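Local atomic coordinates of mucosa-associated lymphoid tissue lymphoma translocation protein 1 (Isoform 2) (Homo sapiens, PDB entry 3BFO), a protein that is a paracaspase, probably a cysteine protease, linked to the ubiquitin-like conjugation pathway and represented here by its second immunoglobulin-like C2-type domain. Residues 55-58 and 59-63. Numbering follows the deposited sequence.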
ATOM      1  N   PRO A  55       3.923 -13.452   0.371  1.00 17.93           N
ATOM      2  CA  PRO A  55       5.161 -14.172   0.152  1.00 20.94           C
ATOM      3  C   PRO A  55       5.376 -14.845  -1.125  1.00 21.73           C
ATOM      4  O   PRO A  55       6.478 -14.819  -1.659  1.00 22.79           O
ATOM      5  CB  PRO A  55       5.226 -15.189   1.295  1.00 22.55           C
ATOM      6  CG  PRO A  55       3.849 -15.312   1.814  1.00 21.79           C
ATOM      7  CD  PRO A  55       3.157 -13.981   1.529  1.00 18.92           C
ATOM      8  N   TYR A  56       4.338 -15.465  -1.656  1.00 20.18           N
ATOM      9  CA  TYR A  56       4.429 -16.254  -2.881  1.00 22.19           C
ATOM     10  C   TYR A  56       3.223 -15.777  -3.676  1.00 21.43           C
ATOM     11  O   TYR A  56       2.060 -16.124  -3.352  1.00 23.13           O
ATOM     12  CB  TYR A  56       4.195 -17.777  -2.617  1.00 25.45           C
ATOM     13  CG  TYR A  56       5.219 -18.468  -1.730  1.00 27.63           C
ATOM     14  CD1 TYR A  56       6.407 -18.975  -2.259  1.00 31.49           C
ATOM     15  CD2 TYR A  56       4.982 -18.618  -0.374  1.00 27.81           C
ATOM     16  CE1 TYR A  56       7.348 -19.608  -1.423  1.00 33.03           C
ATOM     17  CE2 TYR A  56       5.908 -19.203   0.456  1.00 30.25           C
ATOM     18  CZ  TYR A  56       7.069 -19.707  -0.065  1.00 31.66           C
ATOM     19  OH  TYR A  56       7.964 -20.295   0.805  1.00 33.97           O
ATOM     20  N   VAL A  57       3.435 -14.973  -4.682  1.00 17.90           N
ATOM     21  CA  VAL A  57       2.333 -14.410  -5.449  1.00 19.12           C
ATOM     22  C   VAL A  57       1.843 -15.320  -6.544  1.00 19.63           C
ATOM     23  O   VAL A  57       2.530 -16.238  -7.021  1.00 19.14           O
ATOM     24  CB  VAL A  57       2.686 -13.086  -6.086  1.00 18.78           C
ATOM     25  CG1 VAL A  57       3.029 -12.053  -5.072  1.00 19.86           C
ATOM     26  CG2 VAL A  57       3.815 -13.187  -7.138  1.00 19.04           C
ATOM     27  N   ASP A  58       0.595 -15.069  -6.923  1.00 21.01           N
ATOM     28  CA  ASP A  58       0.049 -15.702  -8.124  1.00 22.96           C
ATOM     29  C   ASP A  58      -0.812 -14.683  -8.821  1.00 21.57           C
ATOM     30  O   ASP A  58      -0.857 -13.508  -8.418  1.00 20.86           O
ATOM     31  CB  ASP A  58      -0.684 -17.011  -7.802  1.00 24.99           C
ATOM     32  CG  ASP A  58      -0.520 -18.053  -8.903  1.00 29.85           C
ATOM     33  OD1 ASP A  58      -0.353 -17.715 -10.113  1.00 33.95           O
ATOM     34  OD2 ASP A  58      -0.534 -19.250  -8.539  1.00 34.29           O
ATOM     35  N   LEU A  59      -1.519 -15.104  -9.869  1.00 21.73           N
ATOM     36  CA  LEU A  59      -2.215 -14.123 -10.715  1.00 21.21           C
ATOM     37  C   LEU A  59      -3.257 -13.341  -9.931  1.00 21.14           C
ATOM     38  O   LEU A  59      -3.575 -12.206 -10.284  1.00 21.86           O
ATOM     39  CB  LEU A  59      -2.868 -14.808 -11.934  1.00 22.77           C
ATOM     40  CG  LEU A  59      -1.904 -15.597 -12.828  1.00 25.80           C
ATOM     41  CD1 LEU A  59      -2.686 -16.163 -14.007  1.00 29.05           C
ATOM     42  CD2 LEU A  59      -0.741 -14.746 -13.307  1.00 28.55           C
ATOM     43  N   GLU A  60      -3.794 -13.950  -8.877  1.00 20.69           N
ATOM     44  CA  GLU A  60      -4.805 -13.266  -8.074  1.00 22.31           C
ATOM     45  C   GLU A  60      -4.272 -11.993  -7.421  1.00 21.36           C
ATOM     46  O   GLU A  60      -5.042 -11.112  -7.043  1.00 22.82           O
ATOM     47  CB  GLU A  60      -5.387 -14.176  -6.989  1.00 24.09           C
ATOM     48  CG  GLU A  60      -4.373 -14.593  -5.933  1.00 28.56           C
ATOM     49  CD  GLU A  60      -5.013 -15.264  -4.730  1.00 35.42           C
ATOM     50  OE1 GLU A  60      -5.980 -14.714  -4.170  1.00 38.88           O
ATOM     51  OE2 GLU A  60      -4.547 -16.346  -4.343  1.00 38.78           O
ATOM     52  N   HIS A  61      -2.950 -11.875  -7.288  1.00 18.73           N
ATOM     53  CA  HIS A  61      -2.385 -10.673  -6.651  1.00 18.03           C
ATOM     54  C   HIS A  61      -2.113  -9.541  -7.633  1.00 19.02           C
ATOM     55  O   HIS A  61      -1.703  -8.450  -7.214  1.00 19.72           O
ATOM     56  CB  HIS A  61      -1.108 -11.048  -5.933  1.00 17.93           C
ATOM     57  CG  HIS A  61      -1.298 -12.149  -4.961  1.00 18.47           C
ATOM     58  ND1 HIS A  61      -1.962 -12.012  -3.754  1.00 22.14           N
ATOM     59  CD2 HIS A  61      -0.938 -13.439  -5.065  1.00 17.36           C
ATOM     60  CE1 HIS A  61      -2.010 -13.196  -3.167  1.00 21.29           C
ATOM     61  NE2 HIS A  61      -1.389 -14.069  -3.937  1.00 22.73           N
ATOM     62  N   GLN A  62      -2.359  -9.749  -8.933  1.00 19.51           N
ATOM     63  CA  GLN A  62      -2.203  -8.679  -9.899  1.00 20.33           C
ATOM     64  C   GLN A  62      -3.262  -7.623  -9.610  1.00 21.20           C
ATOM     65  O   GLN A  62      -4.386  -7.948  -9.203  1.00 24.18           O
ATOM     66  CB  GLN A  62      -2.418  -9.230 -11.304  1.00 21.63           C
ATOM     67  CG  GLN A  62      -2.132  -8.265 -12.446  1.00 25.91           C
ATOM     68  CD  GLN A  62      -1.863  -9.019 -13.739  1.00 27.73           C
ATOM     69  OE1 GLN A  62      -0.720  -9.133 -14.197  1.00 26.89           O
ATOM     70  NE2 GLN A  62      -2.923  -9.560 -14.326  1.00 31.95           N
ATOM     71  N   GLY A  63      -2.910  -6.363  -9.778  1.00 19.72           N
ATOM     72  CA  GLY A  63      -3.926  -5.324  -9.630  1.00 20.75           C
ATOM     73  C   GLY A  63      -3.294  -3.991  -9.354  1.00 20.61           C
ATOM     74  O   GLY A  63      -2.056  -3.814  -9.417  1.00 21.42           O
TER
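The imidazole ring of His61 points an edge at Asp58. The backbone N of Asp58 lies near the ring plane, 2.9 Å from His61 CD2, a tight contact that is not a hydrogen bond. Val57 CA lies 3.4 Å from His61 CD2, placed obliquely to the ring. One face of the ring carries Glu60 CG, 3.6 Å above the plane and offset toward the rim.

The site is the turn between strands 51-54 and 63-70 of an immunoglobulin-like beta sandwich. In this fold it corresponds to the E-F loop, with a short 3-10 turn at residues 59-61. The O of His61 accepts a hydrogen bond from the OH of Tyr65, four residues on. This is the tyrosine corner characteristic of Greek-key beta proteins such as immunoglobulin domains.

The turn closes through the backbone. His61 N donates to Asp58 O over 2.9 Å, and the N-H...O angle is 162°. The donor sits well above the carbonyl plane. Gln62 N bonds to Leu59 O in the next step of the turn. The His61 side chain then folds back toward residues 57 and 58, because its CG stands anti to the carbonyl carbon (chi1 -55°).

The side chains of Val57, Leu59 and His61 all touch Ile85 of strand 75-85, and Val57 is the buried one of the three. The loop is thus packed against the last strand of the domain. Gln62 OE1 bonds to Ile85 N and adds a polar link to that strand.

The carboxylate of Asp58 reaches forward to the start of the 3-10 turn. Asp58 OD1 lies 3.8 Å from Leu59 CG. Asp58 OD1 also accepts a hydrogen bond from Leu59 N at 2.9 Å, on the anti side of the carboxylate and somewhat out of its plane, with a bent N-H...O angle of 138°.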